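Local coordinates for putative cell adhesion protein (Bacteroides fragilis, PDB 4H40), which is probably a fimbrillin-like subunit of a distinct type of pilus found in the human microbiome, with a presumed role in cell adhesion, at residues H265-L270 with L289-G294; A182-T187 with I204-I209. One frame throughout, in Å; residues are numbered along the deposited sequence.

Contact 1. Residues H265-L270 with L289-G294; sequences HSISVL and LYLTAG
Ile267 meets Leu289 and Leu291 through a single atom, its CD1 methyl, which sits 3.8 Å from CD1 of Leu289 and 3.9 Å from CD1 of Leu291. The two leucines, two residues apart on one face of strand 289-291, receive it differently: the Leu289 side chain runs across that of Ile267 at about a right angle, whereas Leu291 and Ile267 reach toward each other tip to tip. With CG1 lying beside the backbone N and anti to the carbonyl carbon (chi1 -71°), the longer branch of Ile267 is the one that reaches both of them. The contact is wholly apolar, with no hydrogen bond between the segments, and buries a modest 118 Å².

Around this packed point the character changes. Ser266 and Tyr290 turn their side chains away from the facing segment and are exposed, as is His265, at the corner where the chain changes sheet. Ile267 pairs through its backbone with Leu286 of strand 278-287 and packs on Ile206 of strand 197-207, while Leu289 bonds through its backbone to Ala262. Plain apolar packing thus joins an inner strand of the four-stranded antiparallel sheet to edge strand 289-291 of a small three-stranded sheet.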
loop_
_atom_site.group_PDB
_atom_site.type_symbol
_atom_site.label_atom_id
_atom_site.label_comp_id
_atom_site.label_asym_id
_atom_site.label_seq_id
_atom_site.Cartn_x
_atom_site.Cartn_y
_atom_site.Cartn_z
ATOM N N HIS B 265 5.481 12.976 2.598
ATOM C CA HIS B 265 4.485 13.663 1.784
ATOM C C HIS B 265 3.681 12.658 0.966
ATOM O O HIS B 265 3.922 11.464 1.051
ATOM C CB HIS B 265 5.187 14.724 0.895
ATOM C CG HIS B 265 5.815 15.813 1.707
ATOM N ND1 HIS B 265 7.115 15.715 2.163
ATOM C CD2 HIS B 265 5.261 16.947 2.209
ATOM C CE1 HIS B 265 7.312 16.799 2.910
ATOM N NE2 HIS B 265 6.226 17.572 2.958
ATOM N N SER B 266 2.658 13.130 0.260
ATOM C CA SER B 266 1.839 12.291 -0.603
ATOM C C SER B 266 2.111 12.560 -2.080
ATOM O O SER B 266 2.369 13.696 -2.479
ATOM C CB SER B 266 0.354 12.499 -0.333
ATOM O OG SER B 266 0.069 12.207 1.015
ATOM N N ILE B 267 2.042 11.493 -2.886
ATOM C CA ILE B 267 2.093 11.513 -4.342
ATOM C C ILE B 267 0.682 11.104 -4.784
ATOM O O ILE B 267 0.278 9.981 -4.479
ATOM C CB ILE B 267 3.224 10.600 -4.933
ATOM C CG1 ILE B 267 4.620 11.210 -4.670
ATOM C CG2 ILE B 267 3.013 10.371 -6.448
ATOM C CD1 ILE B 267 5.767 10.237 -4.791
ATOM N N SER B 268 -0.087 12.016 -5.413
ATOM C CA SER B 268 -1.407 11.674 -5.932
ATOM C C SER B 268 -1.268 11.208 -7.387
ATOM O O SER B 268 -0.422 11.703 -8.142
ATOM C CB SER B 268 -2.396 12.823 -5.811
ATOM O OG SER B 268 -2.467 13.638 -6.965
ATOM N N VAL B 269 -2.075 10.211 -7.741
ATOM C CA VAL B 269 -2.155 9.593 -9.054
ATOM C C VAL B 269 -3.628 9.679 -9.500
ATOM O O VAL B 269 -4.484 9.012 -8.919
ATOM C CB VAL B 269 -1.606 8.140 -9.054
ATOM C CG1 VAL B 269 -1.810 7.478 -10.407
ATOM C CG2 VAL B 269 -0.132 8.108 -8.690
ATOM N N LEU B 270 -3.920 10.536 -10.501
ATOM C CA LEU B 270 -5.273 10.670 -11.035
ATOM C C LEU B 270 -5.415 9.930 -12.355
ATOM O O LEU B 270 -4.780 10.303 -13.330
ATOM C CB LEU B 270 -5.649 12.132 -11.257
ATOM C CG LEU B 270 -6.110 12.958 -10.107
ATOM C CD1 LEU B 270 -6.417 14.345 -10.607
ATOM C CD2 LEU B 270 -7.352 12.385 -9.489
ATOM N N LEU B 289 6.876 7.291 0.110
ATOM C CA LEU B 289 7.537 6.791 -1.093
ATOM C C LEU B 289 8.986 7.323 -1.265
ATOM O O LEU B 289 9.209 8.521 -1.094
ATOM C CB LEU B 289 6.689 7.157 -2.328
ATOM C CG LEU B 289 5.668 6.111 -2.827
ATOM C CD1 LEU B 289 4.829 6.667 -3.960
ATOM C CD2 LEU B 289 6.361 4.840 -3.328
ATOM N N TYR B 290 9.955 6.402 -1.599
ATOM C CA TYR B 290 11.381 6.653 -1.870
ATOM C C TYR B 290 11.710 6.098 -3.257
ATOM O O TYR B 290 12.044 4.908 -3.428
ATOM C CB TYR B 290 12.306 6.058 -0.786
ATOM C CG TYR B 290 13.612 6.813 -0.617
ATOM C CD1 TYR B 290 13.634 8.097 -0.077
ATOM C CD2 TYR B 290 14.828 6.240 -0.989
ATOM C CE1 TYR B 290 14.828 8.804 0.067
ATOM C CE2 TYR B 290 16.034 6.930 -0.831
ATOM C CZ TYR B 290 16.031 8.216 -0.308
ATOM O OH TYR B 290 17.214 8.922 -0.155
ATOM N N LEU B 291 11.497 6.955 -4.268
ATOM C CA LEU B 291 11.687 6.625 -5.684
ATOM C C LEU B 291 13.141 6.878 -6.030
ATOM O O LEU B 291 13.632 8.001 -5.851
ATOM C CB LEU B 291 10.716 7.470 -6.542
ATOM C CG LEU B 291 9.210 7.506 -6.107
ATOM C CD1 LEU B 291 8.377 8.453 -6.992
ATOM C CD2 LEU B 291 8.586 6.136 -6.140
ATOM N N THR B 292 13.871 5.815 -6.392
ATOM C CA THR B 292 15.295 5.943 -6.719
ATOM C C THR B 292 15.574 5.509 -8.180
ATOM O O THR B 292 14.758 4.821 -8.801
ATOM C CB THR B 292 16.166 5.172 -5.712
ATOM O OG1 THR B 292 15.773 3.802 -5.662
ATOM C CG2 THR B 292 16.060 5.718 -4.330
ATOM N N ALA B 293 16.748 5.930 -8.706
ATOM C CA ALA B 293 17.249 5.671 -10.048
ATOM C C ALA B 293 17.384 4.199 -10.307
ATOM O O ALA B 293 17.956 3.500 -9.484
ATOM C CB ALA B 293 18.600 6.337 -10.223
ATOM N N GLY B 294 16.892 3.748 -11.457
ATOM C CA GLY B 294 17.002 2.362 -11.894
ATOM C C GLY B 294 15.940 1.425 -11.365
ATOM O O GLY B 294 16.012 0.230 -11.637
#

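Contact 2. Residues A182-T187 with I204-I209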
loop_
_atom_site.group_PDB
_atom_site.type_symbol
_atom_site.label_atom_id
_atom_site.label_comp_id
_atom_site.label_asym_id
_atom_site.label_seq_id
_atom_site.Cartn_x
_atom_site.Cartn_y
_atom_site.Cartn_z
ATOM N N ALA B 182 13.698 7.092 -11.974
ATOM C CA ALA B 182 12.801 6.071 -11.496
ATOM C C ALA B 182 11.769 5.845 -12.589
ATOM O O ALA B 182 11.668 6.646 -13.530
ATOM C CB ALA B 182 12.136 6.535 -10.204
ATOM N N ARG B 183 11.004 4.771 -12.480
ATOM C CA ARG B 183 9.950 4.437 -13.415
ATOM C C ARG B 183 8.704 4.065 -12.649
ATOM O O ARG B 183 8.781 3.344 -11.658
ATOM C CB ARG B 183 10.395 3.285 -14.316
ATOM C CG ARG B 183 9.332 2.866 -15.316
ATOM C CD ARG B 183 9.814 1.764 -16.212
ATOM N NE ARG B 183 8.705 0.930 -16.641
ATOM C CZ ARG B 183 8.392 0.706 -17.909
ATOM N NH1 ARG B 183 9.117 1.248 -18.886
ATOM N NH2 ARG B 183 7.361 -0.074 -18.216
HETATM N N MSE B 184 7.555 4.555 -13.099
HETATM C CA MSE B 184 6.259 4.205 -12.529
HETATM C C MSE B 184 5.453 3.537 -13.625
HETATM O O MSE B 184 5.510 3.967 -14.781
HETATM C CB MSE B 184 5.527 5.404 -11.929
HETATM C CG MSE B 184 6.220 5.939 -10.695
HETATM SE SE MSE B 184 5.242 7.303 -9.704
HETATM C CE MSE B 184 4.274 6.139 -8.518
ATOM N N GLN B 185 4.788 2.425 -13.293
ATOM C CA GLN B 185 3.957 1.726 -14.236
ATOM C C GLN B 185 2.622 1.394 -13.605
ATOM O O GLN B 185 2.575 0.970 -12.465
ATOM C CB GLN B 185 4.653 0.475 -14.724
ATOM C CG GLN B 185 3.897 -0.169 -15.837
ATOM C CD GLN B 185 4.522 -1.445 -16.221
ATOM O OE1 GLN B 185 5.365 -1.488 -17.107
ATOM N NE2 GLN B 185 4.103 -2.510 -15.579
ATOM N N PHE B 186 1.538 1.596 -14.358
ATOM C CA PHE B 186 0.167 1.316 -13.974
ATOM C C PHE B 186 -0.452 0.388 -15.029
ATOM O O PHE B 186 -0.446 0.697 -16.225
ATOM C CB PHE B 186 -0.642 2.623 -13.814
ATOM C CG PHE B 186 0.064 3.652 -12.941
ATOM C CD1 PHE B 186 -0.077 3.630 -11.556
ATOM C CD2 PHE B 186 0.899 4.600 -13.496
ATOM C CE1 PHE B 186 0.623 4.521 -10.755
ATOM C CE2 PHE B 186 1.606 5.493 -12.685
ATOM C CZ PHE B 186 1.477 5.437 -11.326
ATOM N N THR B 187 -0.882 -0.805 -14.575
ATOM C CA THR B 187 -1.638 -1.762 -15.352
ATOM C C THR B 187 -3.062 -1.616 -14.845
ATOM O O THR B 187 -3.287 -1.772 -13.632
ATOM C CB THR B 187 -1.069 -3.182 -15.233
ATOM O OG1 THR B 187 0.293 -3.199 -15.668
ATOM C CG2 THR B 187 -1.867 -4.185 -16.034
ATOM N N ILE B 204 -3.254 9.693 -17.239
ATOM C CA ILE B 204 -2.844 9.503 -15.842
ATOM C C ILE B 204 -1.904 10.639 -15.433
ATOM O O ILE B 204 -0.839 10.814 -16.032
ATOM C CB ILE B 204 -2.195 8.100 -15.646
ATOM C CG1 ILE B 204 -3.214 6.989 -15.934
ATOM C CG2 ILE B 204 -1.559 7.961 -14.235
ATOM C CD1 ILE B 204 -2.617 5.739 -16.276
ATOM N N GLU B 205 -2.322 11.422 -14.435
ATOM C CA GLU B 205 -1.538 12.530 -13.910
ATOM C C GLU B 205 -0.998 12.189 -12.505
ATOM O O GLU B 205 -1.757 11.902 -11.575
ATOM C CB GLU B 205 -2.348 13.820 -13.905
ATOM C CG GLU B 205 -1.510 15.025 -13.522
ATOM C CD GLU B 205 -2.107 16.365 -13.898
ATOM O OE1 GLU B 205 -3.312 16.587 -13.629
ATOM O OE2 GLU B 205 -1.356 17.205 -14.446
ATOM N N ILE B 206 0.331 12.159 -12.412
ATOM C CA ILE B 206 1.110 11.928 -11.213
ATOM C C ILE B 206 1.500 13.337 -10.704
ATOM O O ILE B 206 1.975 14.158 -11.476
ATOM C CB ILE B 206 2.306 10.997 -11.540
ATOM C CG1 ILE B 206 1.810 9.698 -12.240
ATOM C CG2 ILE B 206 3.149 10.687 -10.291
ATOM C CD1 ILE B 206 2.873 8.773 -12.711
ATOM N N SER B 207 1.201 13.632 -9.438
ATOM C CA SER B 207 1.420 14.935 -8.800
ATOM C C SER B 207 2.168 14.793 -7.485
ATOM O O SER B 207 2.038 13.769 -6.814
ATOM C CB SER B 207 0.078 15.616 -8.535
ATOM O OG SER B 207 -0.437 16.285 -9.675
ATOM N N GLY B 208 2.911 15.833 -7.124
ATOM C CA GLY B 208 3.682 15.889 -5.887
ATOM C C GLY B 208 5.034 15.224 -5.995
ATOM O O GLY B 208 5.515 14.611 -5.038
ATOM N N ILE B 209 5.656 15.338 -7.167
ATOM C CA ILE B 209 6.954 14.720 -7.415
ATOM C C ILE B 209 8.049 15.827 -7.474
ATOM O O ILE B 209 7.733 17.009 -7.319
ATOM C CB ILE B 209 6.894 13.810 -8.672
ATOM C CG1 ILE B 209 6.020 14.437 -9.797
ATOM C CG2 ILE B 209 6.384 12.456 -8.274
ATOM C CD1 ILE B 209 6.344 14.006 -11.197
#
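Phe186 and Ile206 come from opposite directions and meet where the isoleucine CD1 methyl lies at the edge of the ring, near its plane, 3.5 Å from CE2 of Phe186. The same isoleucine also serves Met184, a selenomethionine: SE of Met184 is 4.0 Å from CG2 of Ile206 and 4.1 Å from its CD1, the two side chains crossing obliquely. Both branches of Ile206 are therefore engaged, CD1 by ring and selenium together and CG2 by selenium. With chi1 at -53°, CG1 beside the backbone N carries CD1 to the ring edge, while CG2, anti to that N, meets the selenium. More loosely, CG2 of Ile204 approaches the ring obliquely, 4.2 Å from CD2 of Phe186. All four residues are buried, and the interface is apolar.

The axes of segments 182-187 and 204-207 approach to 10.4 Å, with 140° between their N-to-C directions, and side chains fill the space: face-to-face packing of two sheets in a beta-sandwich-like core, consistent with the family's transthyretin clan. On the other side of strand 182-187, Arg183 NH2 donates to OE1 of Gln185 at 2.7 Å, with the acceptor nearly in the guanidinium plane. Glu205 likewise faces away from the core and forms a salt bridge with Arg239.

Further out, Val269 touches both Phe186 and Ile204, and Val238 packs on Ile206. Strand 177-190 lies between strands 251-257 and 296-305, antiparallel to the first and parallel to the second, while strand 197-207 runs between 237-240 and 266-275.

In the fold
Contacts 1 and 2 lie with their centres about 7 Å apart, and they meet where Ile267 packs on Ile206. They are joined through the four-stranded antiparallel sheet, where strands 266-275 and 197-207 are neighbours: Leu270 N lies 2.8 Å from Glu205 O, and Ser268 O 2.8 Å from Ser207 N, both probable backbone hydrogen bonds. Packing adds further links, with Ile267 CG1 3.5 Å from Gly208 O and Thr292 O 3.4 Å from Ala182 CB. Both segments of contact 2 precede those of contact 1 in the sequence. Together they back this sheet with strand 177-190 in one place and strand 289-291 in another, within the fimbrillin-like region.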